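Local coordinates for uncharacterized protein (Bacteroides eggerthii DSM 20697, PDB 4ECO) that is of unknown function but is built as a leucine-rich repeat solenoid, a fold that commonly serves in protein binding, at residues K580-L592 / I602-Y616. Residues are numbered along the deposited sequence; the frame is centred on the assembly and turned at random.
Sequences KVNEKITPNISVL and IDLSYVCPYIEAGMY
Ile585 reaches from 580-592 into the apolar interior between the two segments, and its two branches divide the work. CG1 packs against Leu604 CD2 at 3.5 Å and against the CD1 tip of Ile602, while CG2, anti to the backbone N, is directed at Val607 CG1 and the hydroxyl of Tyr616. Branched aliphatic side chains suit this place, since each can fill several directions at once; Val581 adds its CG1 alongside Ile602. Tyr616 is also buried, its ring between Val607 CB on one face and Ser590 O over the centre of the other. Tyrosine combines this broad apolar ring with a donor: its OH makes a weak hydrogen bond to Ile589 O at 2.6 Å. Were Tyr616 replaced by alanine, Ile589 O would probably lose this donor, and a gap is likely to open beside Ile585 and Leu592.

These are successive turns at the C-terminal end of a leucine-rich repeat solenoid: strand 591-593 pairs in parallel with 570-572 and 617-619, and Leu592 and Leu604 both reach Leu618 in the core. Ahead of strand 591-593 the backbone joins the end of strand 601-603 through a weak bond from Ile585 N to Asp603 O and through a water linking Val581 O and Glu583 O to Asp603 N.

The outer side is looser. Lys584 lays CD of its long methylene chain over a face of the Tyr606 ring, 3.8 Å from its centroid, a CH-pi contact; Lys584 NZ stays 4.7 Å from Asp603 OD2, opposite charges not in contact. Pro587, with its compact CH-rich ring, likewise sets CB over a face of the exposed Tyr610 ring, 3.6 Å from the centroid.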
ATOM      1  N   LYS A 580     -28.886 -29.340 -24.165  1.00 52.36           N
ATOM      2  CA  LYS A 580     -30.134 -28.694 -24.562  1.00 53.39           C
ATOM      3  C   LYS A 580     -30.557 -27.630 -23.542  1.00 57.05           C
ATOM      4  O   LYS A 580     -30.655 -27.896 -22.333  1.00 56.30           O
ATOM      5  CB  LYS A 580     -31.255 -29.753 -24.768  1.00 57.48           C
ATOM      6  CG  LYS A 580     -32.667 -29.253 -25.126  1.00 71.46           C
ATOM      7  CD  LYS A 580     -32.838 -28.715 -26.554  1.00 81.42           C
ATOM      8  CE  LYS A 580     -34.293 -28.656 -26.987  1.00 89.16           C
ATOM      9  NZ  LYS A 580     -35.123 -27.713 -26.176  1.00 95.28           N
ATOM     10  N   VAL A 581     -30.820 -26.418 -24.082  1.00 52.45           N
ATOM     11  CA  VAL A 581     -31.310 -25.238 -23.384  1.00 50.72           C
ATOM     12  C   VAL A 581     -32.759 -25.058 -23.858  1.00 55.86           C
ATOM     13  O   VAL A 581     -32.991 -24.730 -25.031  1.00 56.27           O
ATOM     14  CB  VAL A 581     -30.404 -23.997 -23.617  1.00 52.78           C
ATOM     15  CG1 VAL A 581     -30.925 -22.783 -22.859  1.00 51.66           C
ATOM     16  CG2 VAL A 581     -28.961 -24.286 -23.219  1.00 51.88           C
ATOM     17  N   ASN A 582     -33.729 -25.355 -22.970  1.00 52.01           N
ATOM     18  CA  ASN A 582     -35.153 -25.336 -23.318  1.00 52.75           C
ATOM     19  C   ASN A 582     -35.695 -23.927 -23.399  1.00 54.93           C
ATOM     20  O   ASN A 582     -36.302 -23.603 -24.415  1.00 56.67           O
ATOM     21  CB  ASN A 582     -36.009 -26.172 -22.334  1.00 52.48           C
ATOM     22  CG  ASN A 582     -35.745 -27.670 -22.341  1.00 58.90           C
ATOM     23  OD1 ASN A 582     -35.517 -28.303 -23.388  1.00 52.15           O
ATOM     24  ND2 ASN A 582     -35.812 -28.282 -21.164  1.00 43.86           N
ATOM     25  N   GLU A 583     -35.536 -23.113 -22.338  1.00 48.41           N
ATOM     26  CA  GLU A 583     -36.030 -21.726 -22.287  1.00 46.52           C
ATOM     27  C   GLU A 583     -35.322 -20.836 -23.310  1.00 51.53           C
ATOM     28  O   GLU A 583     -34.113 -20.967 -23.517  1.00 50.93           O
ATOM     29  CB  GLU A 583     -35.843 -21.119 -20.870  1.00 46.32           C
ATOM     30  CG  GLU A 583     -34.403 -21.097 -20.340  1.00 49.42           C
ATOM     31  CD  GLU A 583     -34.238 -20.824 -18.857  1.00 58.04           C
ATOM     32  OE1 GLU A 583     -35.123 -20.170 -18.262  1.00 45.02           O
ATOM     33  OE2 GLU A 583     -33.208 -21.251 -18.290  1.00 51.32           O
ATOM     34  N   LYS A 584     -36.076 -19.935 -23.941  1.00 49.85           N
ATOM     35  CA  LYS A 584     -35.521 -18.929 -24.842  1.00 49.30           C
ATOM     36  C   LYS A 584     -34.780 -17.905 -23.998  1.00 52.64           C
ATOM     37  O   LYS A 584     -35.290 -17.511 -22.945  1.00 51.50           O
ATOM     38  CB  LYS A 584     -36.616 -18.261 -25.679  1.00 51.77           C
ATOM     39  CG  LYS A 584     -37.099 -19.093 -26.846  1.00 56.25           C
ATOM     40  CD  LYS A 584     -38.137 -18.317 -27.626  1.00 63.52           C
ATOM     41  CE  LYS A 584     -38.862 -19.136 -28.661  1.00 70.54           C
ATOM     42  NZ  LYS A 584     -40.053 -18.418 -29.177  1.00 62.25           N
ATOM     43  N   ILE A 585     -33.564 -17.515 -24.408  1.00 48.89           N
ATOM     44  CA  ILE A 585     -32.787 -16.536 -23.649  1.00 46.83           C
ATOM     45  C   ILE A 585     -33.507 -15.201 -23.735  1.00 50.33           C
ATOM     46  O   ILE A 585     -34.029 -14.842 -24.789  1.00 50.84           O
ATOM     47  CB  ILE A 585     -31.298 -16.449 -24.106  1.00 48.56           C
ATOM     48  CG1 ILE A 585     -30.632 -17.841 -24.062  1.00 48.77           C
ATOM     49  CG2 ILE A 585     -30.484 -15.391 -23.301  1.00 45.53           C
ATOM     50  CD1 ILE A 585     -30.600 -18.567 -22.685  1.00 58.01           C
ATOM     51  N   THR A 586     -33.590 -14.521 -22.589  1.00 46.34           N
ATOM     52  CA  THR A 586     -34.268 -13.241 -22.418  1.00 46.45           C
ATOM     53  C   THR A 586     -33.273 -12.074 -22.597  1.00 51.76           C
ATOM     54  O   THR A 586     -32.110 -12.206 -22.212  1.00 51.75           O
ATOM     55  CB  THR A 586     -34.930 -13.220 -21.045  1.00 46.40           C
ATOM     56  OG1 THR A 586     -33.951 -13.454 -20.018  1.00 41.73           O
ATOM     57  CG2 THR A 586     -36.048 -14.224 -20.940  1.00 38.79           C
ATOM     58  N   PRO A 587     -33.715 -10.923 -23.147  1.00 49.23           N
ATOM     59  CA  PRO A 587     -32.779  -9.796 -23.365  1.00 48.57           C
ATOM     60  C   PRO A 587     -32.159  -9.190 -22.094  1.00 50.65           C
ATOM     61  O   PRO A 587     -31.112  -8.531 -22.212  1.00 49.31           O
ATOM     62  CB  PRO A 587     -33.624  -8.730 -24.063  1.00 51.02           C
ATOM     63  CG  PRO A 587     -35.017  -9.169 -23.972  1.00 56.67           C
ATOM     64  CD  PRO A 587     -35.046 -10.634 -23.707  1.00 52.20           C
ATOM     65  N   ASN A 588     -32.755  -9.425 -20.896  1.00 45.66           N
ATOM     66  CA  ASN A 588     -32.213  -8.890 -19.648  1.00 44.04           C
ATOM     67  C   ASN A 588     -30.861  -9.531 -19.343  1.00 48.34           C
ATOM     68  O   ASN A 588     -30.025  -8.862 -18.727  1.00 48.33           O
ATOM     69  CB  ASN A 588     -33.171  -9.053 -18.468  1.00 45.73           C
ATOM     70  CG  ASN A 588     -32.771  -8.243 -17.232  1.00 72.16           C
ATOM     71  OD1 ASN A 588     -32.475  -7.032 -17.291  1.00 63.10           O
ATOM     72  ND2 ASN A 588     -32.763  -8.891 -16.066  1.00 62.56           N
ATOM     73  N   ILE A 589     -30.596 -10.778 -19.814  1.00 44.60           N
ATOM     74  CA  ILE A 589     -29.262 -11.375 -19.625  1.00 43.53           C
ATOM     75  C   ILE A 589     -28.449 -10.852 -20.811  1.00 49.76           C
ATOM     76  O   ILE A 589     -28.305 -11.547 -21.815  1.00 50.54           O
ATOM     77  CB  ILE A 589     -29.315 -12.927 -19.472  1.00 46.30           C
ATOM     78  CG1 ILE A 589     -30.163 -13.299 -18.221  1.00 46.66           C
ATOM     79  CG2 ILE A 589     -27.899 -13.537 -19.349  1.00 44.44           C
ATOM     80  CD1 ILE A 589     -31.004 -14.523 -18.308  1.00 45.93           C
ATOM     81  N   SER A 590     -28.020  -9.563 -20.718  1.00 46.55           N
ATOM     82  CA  SER A 590     -27.343  -8.769 -21.765  1.00 45.57           C
ATOM     83  C   SER A 590     -25.862  -9.154 -21.947  1.00 47.17           C
ATOM     84  O   SER A 590     -25.270  -8.778 -22.956  1.00 47.81           O
ATOM     85  CB  SER A 590     -27.463  -7.273 -21.484  1.00 48.10           C
ATOM     86  OG  SER A 590     -27.082  -6.928 -20.161  1.00 58.94           O
ATOM     87  N   VAL A 591     -25.272  -9.917 -21.015  1.00 41.11           N
ATOM     88  CA  VAL A 591     -23.902 -10.429 -21.160  1.00 39.10           C
ATOM     89  C   VAL A 591     -23.976 -11.940 -20.965  1.00 42.69           C
ATOM     90  O   VAL A 591     -24.181 -12.408 -19.845  1.00 41.09           O
ATOM     91  CB  VAL A 591     -22.844  -9.772 -20.236  1.00 40.98           C
ATOM     92  CG1 VAL A 591     -21.472 -10.401 -20.460  1.00 40.24           C
ATOM     93  CG2 VAL A 591     -22.777  -8.266 -20.450  1.00 40.50           C
ATOM     94  N   LEU A 592     -23.874 -12.701 -22.062  1.00 39.69           N
ATOM     95  CA  LEU A 592     -23.963 -14.155 -21.995  1.00 38.47           C
ATOM     96  C   LEU A 592     -22.780 -14.811 -22.680  1.00 42.62           C
ATOM     97  O   LEU A 592     -22.545 -14.615 -23.877  1.00 43.25           O
ATOM     98  CB  LEU A 592     -25.285 -14.628 -22.626  1.00 38.91           C
ATOM     99  CG  LEU A 592     -25.560 -16.131 -22.732  1.00 42.16           C
ATOM    100  CD1 LEU A 592     -25.815 -16.778 -21.352  1.00 40.48           C
ATOM    101  CD2 LEU A 592     -26.762 -16.355 -23.604  1.00 44.09           C
ATOM    102  N   ILE A 602     -29.323 -23.999 -28.107  1.00 51.64           N
ATOM    103  CA  ILE A 602     -29.877 -22.776 -27.517  1.00 50.40           C
ATOM    104  C   ILE A 602     -30.596 -21.914 -28.586  1.00 58.09           C
ATOM    105  O   ILE A 602     -30.130 -21.789 -29.725  1.00 59.33           O
ATOM    106  CB  ILE A 602     -28.725 -21.996 -26.805  1.00 51.04           C
ATOM    107  CG1 ILE A 602     -29.232 -20.918 -25.826  1.00 49.70           C
ATOM    108  CG2 ILE A 602     -27.634 -21.487 -27.770  1.00 51.11           C
ATOM    109  CD1 ILE A 602     -28.191 -20.497 -24.739  1.00 46.68           C
ATOM    110  N   ASP A 603     -31.754 -21.342 -28.192  1.00 53.89           N
ATOM    111  CA  ASP A 603     -32.609 -20.461 -28.986  1.00 52.24           C
ATOM    112  C   ASP A 603     -32.400 -19.009 -28.533  1.00 54.04           C
ATOM    113  O   ASP A 603     -32.803 -18.638 -27.426  1.00 53.49           O
ATOM    114  CB  ASP A 603     -34.081 -20.893 -28.830  1.00 53.85           C
ATOM    115  CG  ASP A 603     -35.067 -20.221 -29.778  1.00 57.84           C
ATOM    116  OD1 ASP A 603     -34.778 -19.102 -30.241  1.00 55.07           O
ATOM    117  OD2 ASP A 603     -36.150 -20.813 -30.036  1.00 62.94           O
ATOM    118  N   LEU A 604     -31.789 -18.189 -29.387  1.00 49.46           N
ATOM    119  CA  LEU A 604     -31.491 -16.786 -29.080  1.00 47.98           C
ATOM    120  C   LEU A 604     -32.416 -15.812 -29.850  1.00 56.16           C
ATOM    121  O   LEU A 604     -32.043 -14.652 -30.098  1.00 56.36           O
ATOM    122  CB  LEU A 604     -30.016 -16.491 -29.401  1.00 46.26           C
ATOM    123  CG  LEU A 604     -28.960 -17.286 -28.645  1.00 49.38           C
ATOM    124  CD1 LEU A 604     -27.580 -16.817 -29.010  1.00 49.16           C
ATOM    125  CD2 LEU A 604     -29.112 -17.134 -27.165  1.00 49.19           C
ATOM    126  N   SER A 605     -33.635 -16.278 -30.192  1.00 54.76           N
ATOM    127  CA  SER A 605     -34.636 -15.519 -30.952  1.00 56.05           C
ATOM    128  C   SER A 605     -34.928 -14.149 -30.389  1.00 59.98           C
ATOM    129  O   SER A 605     -35.025 -13.198 -31.165  1.00 61.44           O
ATOM    130  CB  SER A 605     -35.952 -16.272 -31.004  1.00 60.12           C
ATOM    131  OG  SER A 605     -35.810 -17.437 -31.791  1.00 73.96           O
ATOM    132  N   TYR A 606     -35.075 -14.054 -29.054  1.00 53.78           N
ATOM    133  CA  TYR A 606     -35.455 -12.838 -28.345  1.00 52.23           C
ATOM    134  C   TYR A 606     -34.310 -11.859 -28.189  1.00 54.64           C
ATOM    135  O   TYR A 606     -34.556 -10.646 -28.108  1.00 55.50           O
ATOM    136  CB  TYR A 606     -36.013 -13.180 -26.944  1.00 52.18           C
ATOM    137  CG  TYR A 606     -37.317 -13.959 -26.909  1.00 53.96           C
ATOM    138  CD1 TYR A 606     -38.212 -13.916 -27.977  1.00 56.03           C
ATOM    139  CD2 TYR A 606     -37.704 -14.652 -25.767  1.00 54.73           C
ATOM    140  CE1 TYR A 606     -39.425 -14.604 -27.933  1.00 56.55           C
ATOM    141  CE2 TYR A 606     -38.931 -15.317 -25.701  1.00 56.19           C
ATOM    142  CZ  TYR A 606     -39.787 -15.294 -26.787  1.00 63.13           C
ATOM    143  OH  TYR A 606     -40.974 -15.989 -26.720  1.00 67.45           O
ATOM    144  N   VAL A 607     -33.075 -12.364 -28.130  1.00 49.37           N
ATOM    145  CA  VAL A 607     -31.903 -11.507 -27.919  1.00 48.03           C
ATOM    146  C   VAL A 607     -31.325 -11.034 -29.270  1.00 53.96           C
ATOM    147  O   VAL A 607     -30.548 -10.080 -29.283  1.00 53.40           O
ATOM    148  CB  VAL A 607     -30.817 -12.182 -27.033  1.00 49.59           C
ATOM    149  CG1 VAL A 607     -31.380 -12.525 -25.657  1.00 49.16           C
ATOM    150  CG2 VAL A 607     -30.220 -13.415 -27.694  1.00 49.05           C
ATOM    151  N   CYS A 608     -31.730 -11.670 -30.395  1.00 51.48           N
ATOM    152  CA  CYS A 608     -31.227 -11.349 -31.722  1.00 52.80           C
ATOM    153  C   CYS A 608     -31.383  -9.842 -32.057  1.00 56.23           C
ATOM    154  O   CYS A 608     -30.368  -9.217 -32.354  1.00 55.17           O
ATOM    155  CB  CYS A 608     -31.894 -12.220 -32.776  1.00 56.30           C
ATOM    156  SG  CYS A 608     -31.278 -11.933 -34.453  1.00 62.39           S
ATOM    157  N   PRO A 609     -32.583  -9.198 -32.004  1.00 54.95           N
ATOM    158  CA  PRO A 609     -32.646  -7.766 -32.354  1.00 54.81           C
ATOM    159  C   PRO A 609     -31.757  -6.898 -31.473  1.00 58.74           C
ATOM    160  O   PRO A 609     -31.331  -5.841 -31.919  1.00 60.65           O
ATOM    161  CB  PRO A 609     -34.118  -7.411 -32.164  1.00 57.00           C
ATOM    162  CG  PRO A 609     -34.700  -8.510 -31.388  1.00 61.25           C
ATOM    163  CD  PRO A 609     -33.939  -9.727 -31.731  1.00 56.80           C
ATOM    164  N   TYR A 610     -31.440  -7.363 -30.251  1.00 51.95           N
ATOM    165  CA  TYR A 610     -30.545  -6.678 -29.325  1.00 48.46           C
ATOM    166  C   TYR A 610     -29.098  -6.840 -29.766  1.00 54.11           C
ATOM    167  O   TYR A 610     -28.279  -5.935 -29.574  1.00 54.52           O
ATOM    168  CB  TYR A 610     -30.738  -7.217 -27.912  1.00 46.40           C
ATOM    169  CG  TYR A 610     -32.003  -6.710 -27.249  1.00 47.38           C
ATOM    170  CD1 TYR A 610     -33.230  -7.368 -27.429  1.00 50.44           C
ATOM    171  CD2 TYR A 610     -31.989  -5.560 -26.461  1.00 45.84           C
ATOM    172  CE1 TYR A 610     -34.403  -6.894 -26.832  1.00 48.01           C
ATOM    173  CE2 TYR A 610     -33.150  -5.093 -25.843  1.00 46.24           C
ATOM    174  CZ  TYR A 610     -34.346  -5.776 -26.013  1.00 52.10           C
ATOM    175  OH  TYR A 610     -35.460  -5.318 -25.373  1.00 51.57           O
ATOM    176  N   ILE A 611     -28.781  -7.998 -30.358  1.00 51.15           N
ATOM    177  CA  ILE A 611     -27.453  -8.312 -30.872  1.00 50.61           C
ATOM    178  C   ILE A 611     -27.185  -7.368 -32.063  1.00 56.64           C
ATOM    179  O   ILE A 611     -26.230  -6.583 -32.012  1.00 55.17           O
ATOM    180  CB  ILE A 611     -27.359  -9.831 -31.226  1.00 53.46           C
ATOM    181  CG1 ILE A 611     -27.249 -10.672 -29.928  1.00 51.88           C
ATOM    182  CG2 ILE A 611     -26.183 -10.133 -32.170  1.00 54.10           C
ATOM    183  CD1 ILE A 611     -27.454 -12.173 -30.066  1.00 56.27           C
ATOM    184  N   GLU A 612     -28.091  -7.371 -33.064  1.00 55.67           N
ATOM    185  CA  GLU A 612     -28.018  -6.546 -34.279  1.00 56.64           C
ATOM    186  C   GLU A 612     -27.941  -5.040 -33.964  1.00 60.37           C
ATOM    187  O   GLU A 612     -27.251  -4.317 -34.678  1.00 60.88           O
ATOM    188  CB  GLU A 612     -29.210  -6.827 -35.189  1.00 59.54           C
ATOM    189  CG  GLU A 612     -29.210  -8.244 -35.746  1.00 73.05           C
ATOM    190  CD  GLU A 612     -30.438  -8.678 -36.525  1.00105.75           C
ATOM    191  OE1 GLU A 612     -31.570  -8.441 -36.041  1.00 98.25           O
ATOM    192  OE2 GLU A 612     -30.265  -9.327 -37.584  1.00107.05           O
ATOM    193  N   ALA A 613     -28.581  -4.587 -32.866  1.00 56.02           N
ATOM    194  CA  ALA A 613     -28.577  -3.187 -32.412  1.00 54.58           C
ATOM    195  C   ALA A 613     -27.296  -2.826 -31.641  1.00 58.64           C
ATOM    196  O   ALA A 613     -27.116  -1.659 -31.267  1.00 58.74           O
ATOM    197  CB  ALA A 613     -29.788  -2.932 -31.527  1.00 54.76           C
ATOM    198  N   GLY A 614     -26.446  -3.823 -31.379  1.00 54.70           N
ATOM    199  CA  GLY A 614     -25.227  -3.655 -30.598  1.00 53.18           C
ATOM    200  C   GLY A 614     -25.543  -3.391 -29.135  1.00 58.04           C
ATOM    201  O   GLY A 614     -24.764  -2.742 -28.429  1.00 56.63           O
HETATM  202  N   MSE A 615     -26.697  -3.899 -28.667  1.00 55.75           N
HETATM  203  CA  MSE A 615     -27.140  -3.708 -27.294  1.00 55.48           C
HETATM  204  C   MSE A 615     -26.989  -5.002 -26.454  1.00 59.99           C
HETATM  205  O   MSE A 615     -27.431  -5.049 -25.290  1.00 59.70           O
HETATM  206  CB  MSE A 615     -28.594  -3.215 -27.292  1.00 58.76           C
HETATM  207  CG  MSE A 615     -28.736  -1.741 -27.707  1.00 66.54           C
HETATM  208 SE   MSE A 615     -27.530  -0.506 -26.764  0.75 73.05          SE
HETATM  209  CE  MSE A 615     -28.182  -0.590 -24.924  1.00 68.41           C
ATOM    210  N   TYR A 616     -26.308  -6.012 -27.033  1.00 55.54           N
ATOM    211  CA  TYR A 616     -26.072  -7.320 -26.438  1.00 54.35           C
ATOM    212  C   TYR A 616     -24.593  -7.714 -26.538  1.00 62.81           C
ATOM    213  O   TYR A 616     -23.898  -7.282 -27.464  1.00 63.96           O
ATOM    214  CB  TYR A 616     -26.949  -8.351 -27.160  1.00 54.45           C
ATOM    215  CG  TYR A 616     -27.263  -9.562 -26.322  1.00 52.70           C
ATOM    216  CD1 TYR A 616     -28.299  -9.539 -25.394  1.00 54.17           C
ATOM    217  CD2 TYR A 616     -26.530 -10.739 -26.458  1.00 52.65           C
ATOM    218  CE1 TYR A 616     -28.583 -10.647 -24.603  1.00 54.70           C
ATOM    219  CE2 TYR A 616     -26.822 -11.863 -25.691  1.00 52.77           C
ATOM    220  CZ  TYR A 616     -27.852 -11.814 -24.764  1.00 55.94           C
ATOM    221  OH  TYR A 616     -28.125 -12.899 -23.971  1.00 50.28           O
TER
HETATM  222  O   HOH W   1     -32.985 -22.035 -25.654  1.00 49.74           O
HETATM  223  O   HOH W   2     -34.081 -16.070 -27.114  1.00 46.98           O